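Local coordinates for nucleoprotein (Human coronavirus NL63, PDB 5N4K), which probably packages the viral RNA genome into a helical ribonucleocapsid, this N-terminal domain probably contributing RNA binding, at residues P48-P53 against F137-P142; E61-W66 against E114-V119; Y65-E70 against D106-V111. All blocks are in the same frame, centred on the assembly; numbering follows the deposited sequence. Where two conformers were deposited one is given.

Contact 1 (P48-P53 against F137-P142); sequences PRNLVP and FSIALP. With SO4 (sulfate ion), chain J; SO4 (sulfate ion), chain G.
Leu51 lays its CD1 methyl over one face of the Phe137 ring, with Leu51 CD1 3.7 Å from the ring centroid and 19° off the ring normal, which qualifies as a CH-pi contact. The methyl is off-centre: its closest ring atom is CD1, with Leu51 CD1 3.5 Å from Phe137 CD1. Leu51 CG stands anti to the backbone N (chi1 -170°), and this turns the branch toward 137-142. There the same methyl also meets Ile139 CD1 and, 3.9 Å away, Leu141 CD2. At the edge of the phenyl, near its plane, Val52 O lies 3.7 Å from Phe137 CD1, while the Pro53 ring runs alongside and points the same way. Ile139 CD1 lies 3.7 Å from Pro48 CB and also touches Asn50 OD1. Beyond it the pyrrolidine rings of Pro48 and Pro142 meet at their outer corners, with Pro48 CG 3.7 Å from Pro142 CG. The two loops are therefore joined by apolar packing, without hydrogen bonds between them. A type I turn from Pro48 to Leu51, closed by Leu51 N to Pro48 O, gives 48-53 its curvature and places Arg49 on the outside. The Arg49 guanidinium holds two sulfates, probably from the crystallisation liquor: NE donates to O2 of the chain G ion at 2.9 Å and 154°, and NH2 to O3 of the chain J ion at 2.7 Å. On the inner side Leu51 O accepts from Trp66 NE1, and Phe137 and Pro53 also touch Trp66. Irregular loops packed on each other and against a central antiparallel sheet are characteristic of the coronavirus nucleocapsid N-terminal domain.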
loop_
_atom_site.group_PDB
_atom_site.type_symbol
_atom_site.label_atom_id
_atom_site.label_comp_id
_atom_site.label_asym_id
_atom_site.label_seq_id
_atom_site.Cartn_x
_atom_site.Cartn_y
_atom_site.Cartn_z
ATOM N N PRO A 48 6.705 -6.644 17.851
ATOM C CA PRO A 48 6.316 -6.180 19.215
ATOM C C PRO A 48 5.542 -4.866 19.181
ATOM O O PRO A 48 5.728 -4.024 18.301
ATOM C CB PRO A 48 7.642 -6.007 19.936
ATOM C CG PRO A 48 8.542 -6.947 19.180
ATOM C CD PRO A 48 8.169 -6.824 17.761
ATOM N N ARG A 49 4.688 -4.669 20.228
ATOM C CA ARG A 49 3.843 -3.513 20.382
ATOM C C ARG A 49 4.581 -2.243 20.293
ATOM O O ARG A 49 3.984 -1.208 19.935
ATOM C CB ARG A 49 3.127 -3.591 21.734
ATOM C CG ARG A 49 4.041 -3.348 22.955
ATOM C CD ARG A 49 3.459 -3.461 24.318
ATOM N NE ARG A 49 4.496 -3.199 25.273
ATOM C CZ ARG A 49 4.861 -2.026 25.699
ATOM N NH1 ARG A 49 4.164 -0.947 25.388
ATOM N NH2 ARG A 49 5.922 -1.909 26.486
ATOM N N ASN A 50 5.878 -2.203 20.689
ATOM C CA ASN A 50 6.610 -1.007 20.835
ATOM C C ASN A 50 7.846 -0.960 19.911
ATOM O O ASN A 50 8.790 -0.212 20.187
ATOM C CB ASN A 50 7.094 -0.798 22.292
ATOM C CG ASN A 50 7.854 -2.008 22.792
ATOM O OD1 ASN A 50 7.807 -3.111 22.313
ATOM N ND2 ASN A 50 8.508 -1.744 23.977
ATOM N N LEU A 51 7.748 -1.615 18.753
ATOM C CA LEU A 51 8.885 -1.672 17.787
ATOM C C LEU A 51 8.828 -0.422 16.942
ATOM O O LEU A 51 8.429 -0.448 15.749
ATOM C CB LEU A 51 8.810 -2.921 17.008
ATOM C CG LEU A 51 10.127 -3.159 16.159
ATOM C CD1 LEU A 51 11.258 -3.618 17.079
ATOM C CD2 LEU A 51 9.943 -4.158 15.071
ATOM N N VAL A 52 9.309 0.695 17.492
ATOM C CA VAL A 52 9.404 1.985 16.847
ATOM C C VAL A 52 10.887 2.327 16.591
ATOM O O VAL A 52 11.634 2.421 17.587
ATOM C CB VAL A 52 8.737 3.147 17.655
ATOM C CG1 VAL A 52 8.768 4.398 16.892
ATOM C CG2 VAL A 52 7.304 2.790 18.086
ATOM N N PRO A 53 11.290 2.583 15.335
ATOM C CA PRO A 53 12.695 3.003 15.111
ATOM C C PRO A 53 13.012 4.204 15.884
ATOM O O PRO A 53 12.236 5.097 16.107
ATOM C CB PRO A 53 12.743 3.317 13.628
ATOM C CG PRO A 53 11.667 2.534 13.042
ATOM C CD PRO A 53 10.541 2.442 14.081
ATOM N N PHE A 137 16.602 -0.036 17.360
ATOM C CA PHE A 137 15.551 -0.268 18.350
ATOM C C PHE A 137 16.086 -0.303 19.773
ATOM O O PHE A 137 17.267 -0.688 20.024
ATOM C CB PHE A 137 14.770 -1.501 18.047
ATOM C CG PHE A 137 14.195 -1.532 16.628
ATOM C CD1 PHE A 137 13.116 -0.760 16.282
ATOM C CD2 PHE A 137 14.809 -2.295 15.660
ATOM C CE1 PHE A 137 12.595 -0.782 14.982
ATOM C CE2 PHE A 137 14.310 -2.293 14.346
ATOM C CZ PHE A 137 13.210 -1.528 14.041
ATOM N N SER A 138 15.203 -0.063 20.682
ATOM C CA SER A 138 15.417 -0.179 22.165
ATOM C C SER A 138 15.203 -1.572 22.725
ATOM O O SER A 138 15.410 -1.839 23.938
ATOM C CB SER A 138 14.352 0.767 22.870
ATOM O OG SER A 138 14.470 2.023 22.400
ATOM N N ILE A 139 14.718 -2.470 21.928
ATOM C CA ILE A 139 14.412 -3.825 22.233
ATOM C C ILE A 139 15.110 -4.743 21.227
ATOM O O ILE A 139 15.425 -4.304 20.134
ATOM C CB ILE A 139 12.902 -4.150 22.275
ATOM C CG1 ILE A 139 12.231 -3.767 20.969
ATOM C CG2 ILE A 139 12.184 -3.354 23.336
ATOM C CD1 ILE A 139 10.816 -4.372 20.827
ATOM N N ALA A 140 15.310 -5.992 21.578
ATOM C CA ALA A 140 15.810 -7.024 20.679
ATOM C C ALA A 140 14.777 -7.252 19.587
ATOM O O ALA A 140 13.602 -7.207 19.855
ATOM C CB ALA A 140 16.086 -8.327 21.412
ATOM N N LEU A 141 15.222 -7.518 18.379
ATOM C CA LEU A 141 14.325 -8.063 17.359
ATOM C C LEU A 141 13.989 -9.444 17.649
ATOM O O LEU A 141 14.896 -10.272 17.955
ATOM C CB LEU A 141 14.951 -8.043 15.985
ATOM C CG LEU A 141 14.997 -6.705 15.302
ATOM C CD1 LEU A 141 15.702 -6.709 13.963
ATOM C CD2 LEU A 141 13.669 -6.023 15.096
ATOM N N PRO A 142 12.736 -9.845 17.581
ATOM C CA PRO A 142 12.387 -11.246 17.593
ATOM C C PRO A 142 13.052 -12.049 16.497
ATOM O O PRO A 142 13.432 -11.491 15.482
ATOM C CB PRO A 142 10.835 -11.213 17.431
ATOM C CG PRO A 142 10.430 -9.810 17.868
ATOM C CD PRO A 142 11.532 -8.972 17.356
HETATM S S SO4 J . 8.092 0.923 26.006
HETATM O O1 SO4 J . 8.823 -0.306 25.683
HETATM O O2 SO4 J . 8.687 1.484 27.232
HETATM O O3 SO4 J . 6.625 0.734 26.206
HETATM O O4 SO4 J . 8.010 1.737 24.897
HETATM S S SO4 G . 5.053 -7.172 25.104
HETATM O O1 SO4 G . 5.302 -8.313 25.999
HETATM O O2 SO4 G . 5.520 -5.846 25.682
HETATM O O3 SO4 G . 5.708 -7.260 23.723
HETATM O O4 SO4 G . 3.685 -7.292 24.672
#

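Contact 2 (E61-W66 against E114-V119); sequences EQIGYW and EGAKTV. With SO4 (sulfate ion), chain J.
Ile63 and Ala116 point their CB atoms at each other, with Ile63 CB 3.8 Å from Ala116 CB, and the rest of the contact spreads from this pair. The Ala116 methyl also rests on the backbone just before the strand, 3.6 Å from Gln62 O. With CG1 anti to the backbone N (chi1 -180°) and the chain drawn out beyond it, Ile63 sends CD1 along the loop to cross Thr118 obliquely, Ile63 CD1 lying 4.0 Å from Thr118 CG2. The other branch, Ile63 CG2, comes within 3.7 Å of Lys117 O, and CD1 is near it too, so that both methyls approach that oxygen from the same side. Phe101 touches both Ile63 and Thr118. Gln62, at the centre of an inverse gamma turn, directs its amide away from 114-119, where NE2 donates to Lys56 O and Asn58 O. At the start of the loop Glu114 N donates to sulfate O4 at 3.0 Å and 162°; Arg49 binds the same ion, probably taken from the crystallisation liquor. Gly115 follows with a positive phi of 96°, as the chain bends back toward the strand. The modest burial, 205 Å² in all, fits a surface contact, in which the loop after strand 108-112 folds back over the beginning of strand 63-73 at one end of the domain's antiparallel sheet.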
loop_
_atom_site.group_PDB
_atom_site.type_symbol
_atom_site.label_atom_id
_atom_site.label_comp_id
_atom_site.label_asym_id
_atom_site.label_seq_id
_atom_site.Cartn_x
_atom_site.Cartn_y
_atom_site.Cartn_z
ATOM N N GLU A 61 5.813 11.565 19.613
ATOM C CA GLU A 61 5.747 11.147 18.213
ATOM C C GLU A 61 6.284 9.753 17.980
ATOM O O GLU A 61 6.383 9.341 16.817
ATOM C CB GLU A 61 6.441 12.153 17.313
ATOM C CG GLU A 61 5.758 13.486 17.270
ATOM C CD GLU A 61 6.504 14.554 16.450
ATOM O OE1 GLU A 61 7.743 14.689 16.715
ATOM O OE2 GLU A 61 5.835 15.243 15.593
ATOM N N GLN A 62 6.620 8.980 18.998
ATOM C CA GLN A 62 7.229 7.651 18.813
ATOM C C GLN A 62 6.107 6.613 18.678
ATOM O O GLN A 62 5.821 5.787 19.514
ATOM C CB GLN A 62 8.165 7.262 19.929
ATOM C CG GLN A 62 9.304 8.273 20.228
ATOM C CD GLN A 62 10.042 8.668 18.975
ATOM O OE1 GLN A 62 10.641 7.785 18.362
ATOM N NE2 GLN A 62 9.989 9.863 18.607
ATOM N N ILE A 63 5.431 6.698 17.515
ATOM C CA ILE A 63 4.188 5.965 17.276
ATOM C C ILE A 63 3.976 5.886 15.734
ATOM O O ILE A 63 4.245 6.860 15.028
ATOM C CB ILE A 63 3.013 6.685 17.998
ATOM C CG1 ILE A 63 1.711 5.928 17.765
ATOM C CG2 ILE A 63 2.924 8.153 17.624
ATOM C CD1 ILE A 63 0.663 6.341 18.814
ATOM N N GLY A 64 3.436 4.760 15.278
ATOM C CA GLY A 64 3.143 4.647 13.869
ATOM C C GLY A 64 2.778 3.245 13.544
ATOM O O GLY A 64 2.164 2.517 14.316
ATOM N N TYR A 65 3.136 2.855 12.302
ATOM C CA TYR A 65 2.777 1.519 11.817
ATOM C C TYR A 65 3.834 0.935 10.886
ATOM O O TYR A 65 4.586 1.688 10.256
ATOM C CB TYR A 65 1.359 1.500 11.069
ATOM C CG TYR A 65 1.316 2.466 9.883
ATOM C CD1 TYR A 65 1.059 3.816 10.029
ATOM C CD2 TYR A 65 1.589 2.012 8.587
ATOM C CE1 TYR A 65 1.013 4.699 8.932
ATOM C CE2 TYR A 65 1.546 2.859 7.519
ATOM C CZ TYR A 65 1.287 4.183 7.683
ATOM O OH TYR A 65 1.350 5.026 6.594
ATOM N N TRP A 66 3.816 -0.389 10.835
ATOM C CA TRP A 66 4.550 -1.179 9.822
ATOM C C TRP A 66 3.564 -1.638 8.775
ATOM O O TRP A 66 2.566 -2.205 9.093
ATOM C CB TRP A 66 5.271 -2.322 10.467
ATOM C CG TRP A 66 6.377 -1.954 11.376
ATOM C CD1 TRP A 66 6.285 -1.693 12.720
ATOM C CD2 TRP A 66 7.762 -1.753 11.045
ATOM N NE1 TRP A 66 7.479 -1.385 13.231
ATOM C CE2 TRP A 66 8.421 -1.390 12.232
ATOM C CE3 TRP A 66 8.474 -1.799 9.866
ATOM C CZ2 TRP A 66 9.795 -1.126 12.255
ATOM C CZ3 TRP A 66 9.852 -1.520 9.869
ATOM C CH2 TRP A 66 10.474 -1.182 11.039
ATOM N N GLU A 114 6.028 3.931 25.119
ATOM C CA GLU A 114 5.540 4.635 26.279
ATOM C C GLU A 114 5.818 6.116 26.153
ATOM O O GLU A 114 6.919 6.578 25.702
ATOM C CB GLU A 114 6.243 4.066 27.509
ATOM C CG GLU A 114 5.686 4.632 28.780
ATOM C CD GLU A 114 6.342 4.012 30.020
ATOM O OE1 GLU A 114 7.495 4.330 30.290
ATOM O OE2 GLU A 114 5.725 3.201 30.719
ATOM N N GLY A 115 4.823 6.943 26.415
ATOM C CA GLY A 115 4.911 8.397 26.276
ATOM C C GLY A 115 4.398 8.952 24.979
ATOM O O GLY A 115 4.309 10.205 24.884
ATOM N N ALA A 116 4.170 8.091 23.979
ATOM C CA ALA A 116 3.650 8.583 22.735
ATOM C C ALA A 116 2.222 9.133 22.912
ATOM O O ALA A 116 1.486 8.659 23.838
ATOM C CB ALA A 116 3.600 7.530 21.698
ATOM N N LYS A 117 1.791 10.013 22.037
ATOM C CA LYS A 117 0.409 10.412 21.973
ATOM C C LYS A 117 -0.211 9.971 20.664
ATOM O O LYS A 117 0.402 10.005 19.550
ATOM C CB LYS A 117 0.341 11.873 22.091
ATOM C CG LYS A 117 0.820 12.373 23.448
ATOM C CD LYS A 117 0.403 13.859 23.645
ATOM C CE LYS A 117 -0.274 14.615 22.454
ATOM N NZ LYS A 117 -1.781 14.685 22.413
ATOM N N THR A 118 -1.466 9.627 20.753
ATOM C CA THR A 118 -2.211 9.020 19.622
ATOM C C THR A 118 -2.739 10.135 18.698
ATOM O O THR A 118 -3.896 10.234 18.447
ATOM C CB THR A 118 -3.326 8.044 20.060
ATOM O OG1 THR A 118 -4.166 8.767 20.960
ATOM C CG2 THR A 118 -2.754 6.858 20.809
ATOM N N VAL A 119 -1.884 11.019 18.217
ATOM C CA VAL A 119 -2.203 12.028 17.268
ATOM C C VAL A 119 -1.199 12.033 16.134
ATOM O O VAL A 119 -0.033 11.606 16.317
ATOM C CB VAL A 119 -2.343 13.417 17.824
ATOM C CG1 VAL A 119 -3.374 13.448 18.925
ATOM C CG2 VAL A 119 -1.054 13.960 18.285
HETATM S S SO4 J . 8.092 0.923 26.006
HETATM O O1 SO4 J . 8.823 -0.306 25.683
HETATM O O2 SO4 J . 8.687 1.484 27.232
HETATM O O3 SO4 J . 6.625 0.734 26.206
HETATM O O4 SO4 J . 8.010 1.737 24.897
#

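Contact 3 (Y65-E70 against D106-V111); sequences YWNVQE and DGVVWV. With SO4 (sulfate ion), chain F.
Tyr65 CB sits over the face of the Trp110 six-membered ring, 4.0 Å from its centroid and 22° off the normal, a CH-pi contact. The phenol continues this pairing as an offset edge-to-face stack, its edge toward the Trp110 face with planes at 60° and centroids 5.4 Å apart. Tyr65 CG lies between the backbone N and the carbonyl carbon (chi1 58°), which sets the ring beside Val108 as well, with Tyr65 CG and CD2 each 3.9 Å from Val108 CG1. On the other face of the sheet, that of Trp66 and Val109, Val111 CG1 approaches the indole in its plane, 3.8 Å from Trp66 CD1. Between these faces runs an antiparallel beta pairing, strand 63-73, second in the sheet, against the outermost strand 108-112 in the core sheet of the nucleocapsid N-terminal domain. Trp66 and Val109 form its hydrogen-bonded pair: Trp66 N reaches Val109 O at 2.8 Å, and Val109 N returns to Trp66 O at 2.9 Å. One further bond, Val68 N to Gly107 O at 2.8 Å, extends the pairing to where Gly107, with a positive phi, leads into the strand. Further out, Tyr65 OH is held by Thr93 O and His96 N, Phe101 meets the Trp110 ring, and Phe88 packs edge-to-face with Trp66. At the far end Glu70 forms a salt bridge with Arg128 of the second subunit, and Asp106 OD1 accepts from Lys24 N of that subunit.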
loop_
_atom_site.group_PDB
_atom_site.type_symbol
_atom_site.label_atom_id
_atom_site.label_comp_id
_atom_site.label_asym_id
_atom_site.label_seq_id
_atom_site.Cartn_x
_atom_site.Cartn_y
_atom_site.Cartn_z
ATOM N N TYR A 65 3.136 2.855 12.302
ATOM C CA TYR A 65 2.777 1.519 11.817
ATOM C C TYR A 65 3.834 0.935 10.886
ATOM O O TYR A 65 4.586 1.688 10.256
ATOM C CB TYR A 65 1.359 1.500 11.069
ATOM C CG TYR A 65 1.316 2.466 9.883
ATOM C CD1 TYR A 65 1.059 3.816 10.029
ATOM C CD2 TYR A 65 1.589 2.012 8.587
ATOM C CE1 TYR A 65 1.013 4.699 8.932
ATOM C CE2 TYR A 65 1.546 2.859 7.519
ATOM C CZ TYR A 65 1.287 4.183 7.683
ATOM O OH TYR A 65 1.350 5.026 6.594
ATOM N N TRP A 66 3.816 -0.389 10.835
ATOM C CA TRP A 66 4.550 -1.179 9.822
ATOM C C TRP A 66 3.564 -1.638 8.775
ATOM O O TRP A 66 2.566 -2.205 9.093
ATOM C CB TRP A 66 5.271 -2.322 10.467
ATOM C CG TRP A 66 6.377 -1.954 11.376
ATOM C CD1 TRP A 66 6.285 -1.693 12.720
ATOM C CD2 TRP A 66 7.762 -1.753 11.045
ATOM N NE1 TRP A 66 7.479 -1.385 13.231
ATOM C CE2 TRP A 66 8.421 -1.390 12.232
ATOM C CE3 TRP A 66 8.474 -1.799 9.866
ATOM C CZ2 TRP A 66 9.795 -1.126 12.255
ATOM C CZ3 TRP A 66 9.852 -1.520 9.869
ATOM C CH2 TRP A 66 10.474 -1.182 11.039
ATOM N N ASN A 67 3.875 -1.360 7.522
ATOM C CA ASN A 67 3.002 -1.701 6.380
ATOM C C ASN A 67 3.607 -2.948 5.665
ATOM O O ASN A 67 4.766 -2.898 5.248
ATOM C CB ASN A 67 2.947 -0.527 5.392
ATOM C CG ASN A 67 1.792 -0.602 4.480
ATOM O OD1 ASN A 67 0.721 -0.984 4.882
ATOM N ND2 ASN A 67 2.029 -0.209 3.245
ATOM N N VAL A 68 2.837 -3.970 5.573
ATOM C CA VAL A 68 3.280 -5.207 4.924
ATOM C C VAL A 68 3.277 -5.102 3.430
ATOM O O VAL A 68 2.264 -4.674 2.840
ATOM C CB VAL A 68 2.426 -6.363 5.433
ATOM C CG1 VAL A 68 2.740 -7.691 4.711
ATOM C CG2 VAL A 68 2.450 -6.574 6.918
ATOM N N GLN A 69 4.369 -5.554 2.838
ATOM C CA GLN A 69 4.569 -5.712 1.371
ATOM C C GLN A 69 4.655 -7.244 1.101
ATOM O O GLN A 69 5.624 -7.873 1.539
ATOM C CB GLN A 69 5.889 -5.019 1.010
ATOM C CG GLN A 69 6.336 -5.085 -0.484
ATOM C CD GLN A 69 7.782 -4.835 -0.778
ATOM O OE1 GLN A 69 8.553 -4.260 0.008
ATOM N NE2 GLN A 69 8.188 -5.233 -1.988
ATOM N N GLU A 70 3.680 -7.802 0.426
ATOM C CA GLU A 70 3.735 -9.226 -0.007
ATOM C C GLU A 70 4.721 -9.272 -1.174
ATOM O O GLU A 70 4.778 -8.355 -1.980
ATOM C CB GLU A 70 2.313 -9.631 -0.405
ATOM C CG GLU A 70 2.092 -11.080 -0.624
ATOM C CD GLU A 70 0.628 -11.453 -0.859
ATOM O OE1 GLU A 70 -0.309 -10.602 -0.690
ATOM O OE2 GLU A 70 0.409 -12.618 -1.251
ATOM N N ASP A 106 -5.902 -4.664 6.991
ATOM C CA ASP A 106 -5.092 -5.832 6.926
ATOM C C ASP A 106 -3.737 -5.494 6.343
ATOM O O ASP A 106 -3.627 -4.766 5.338
ATOM C CB ASP A 106 -5.760 -6.955 6.094
ATOM C CG ASP A 106 -6.986 -7.550 6.810
ATOM O OD1 ASP A 106 -7.034 -7.536 8.044
ATOM O OD2 ASP A 106 -7.841 -8.065 6.071
ATOM N N GLY A 107 -2.662 -5.981 6.932
ATOM C CA GLY A 107 -1.310 -5.680 6.535
ATOM C C GLY A 107 -0.734 -4.483 7.229
ATOM O O GLY A 107 0.393 -4.051 6.961
ATOM N N VAL A 108 -1.472 -3.833 8.113
ATOM C CA VAL A 108 -0.991 -2.664 8.848
ATOM C C VAL A 108 -0.835 -3.085 10.303
ATOM O O VAL A 108 -1.774 -3.525 10.981
ATOM C CB VAL A 108 -1.951 -1.450 8.735
ATOM C CG1 VAL A 108 -1.463 -0.276 9.527
ATOM C CG2 VAL A 108 -2.103 -1.196 7.191
ATOM N N VAL A 109 0.382 -2.940 10.828
ATOM C CA VAL A 109 0.703 -3.414 12.156
ATOM C C VAL A 109 1.102 -2.227 13.009
ATOM O O VAL A 109 2.077 -1.498 12.709
ATOM C CB VAL A 109 1.834 -4.445 12.146
ATOM C CG1 VAL A 109 2.130 -4.914 13.604
ATOM C CG2 VAL A 109 1.468 -5.600 11.277
ATOM N N TRP A 110 0.412 -1.918 14.132
ATOM C CA TRP A 110 0.593 -0.709 14.884
ATOM C C TRP A 110 1.617 -0.797 16.014
ATOM O O TRP A 110 1.653 -1.842 16.729
ATOM C CB TRP A 110 -0.786 -0.326 15.426
ATOM C CG TRP A 110 -1.774 -0.038 14.296
ATOM C CD1 TRP A 110 -2.696 -0.894 13.768
ATOM C CD2 TRP A 110 -1.883 1.187 13.610
ATOM N NE1 TRP A 110 -3.403 -0.226 12.789
ATOM C CE2 TRP A 110 -2.941 1.031 12.655
ATOM C CE3 TRP A 110 -1.193 2.372 13.647
ATOM C CZ2 TRP A 110 -3.232 2.075 11.791
ATOM C CZ3 TRP A 110 -1.537 3.433 12.823
ATOM C CH2 TRP A 110 -2.591 3.234 11.903
ATOM N N VAL A 111 2.350 0.270 16.196
ATOM C CA VAL A 111 3.418 0.286 17.225
ATOM C C VAL A 111 3.430 1.611 17.884
ATOM O O VAL A 111 3.162 2.680 17.319
ATOM C CB VAL A 111 4.811 -0.044 16.611
ATOM C CG1 VAL A 111 4.911 -1.514 16.240
ATOM C CG2 VAL A 111 5.134 0.906 15.453
HETATM S S SO4 F . 11.586 -6.452 -3.360
HETATM O O1 SO4 F . 11.193 -7.841 -3.669
HETATM O O2 SO4 F . 11.392 -6.109 -1.942
HETATM O O3 SO4 F . 10.577 -5.646 -4.049
HETATM O O4 SO4 F . 13.005 -6.121 -3.675
#

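Overall arrangement
The centre of contact 3 lies about 7 Å from the chain centre, and this contact is buried; the centres of contacts 1 and 2 lie about 12 Å out, contact 1 partly buried and contact 2 at the surface. Contacts 2 and 3 share strand 63-73, and Gly64 N, 2.9 Å from Val111 O, carries the pairing of strands 63-73 and 108-112 between them. Contact 1 joins two loops and meets the others at Trp66, Gln62 and Val111. The chemistry follows position: backbone hydrogen bonds and aromatic packing in the sheet, mainly apolar packing between the loops, and a thin isoleucine-alanine patch at the surface. One sulfate bridges contacts 1 and 2 through Arg49 and Glu114 N.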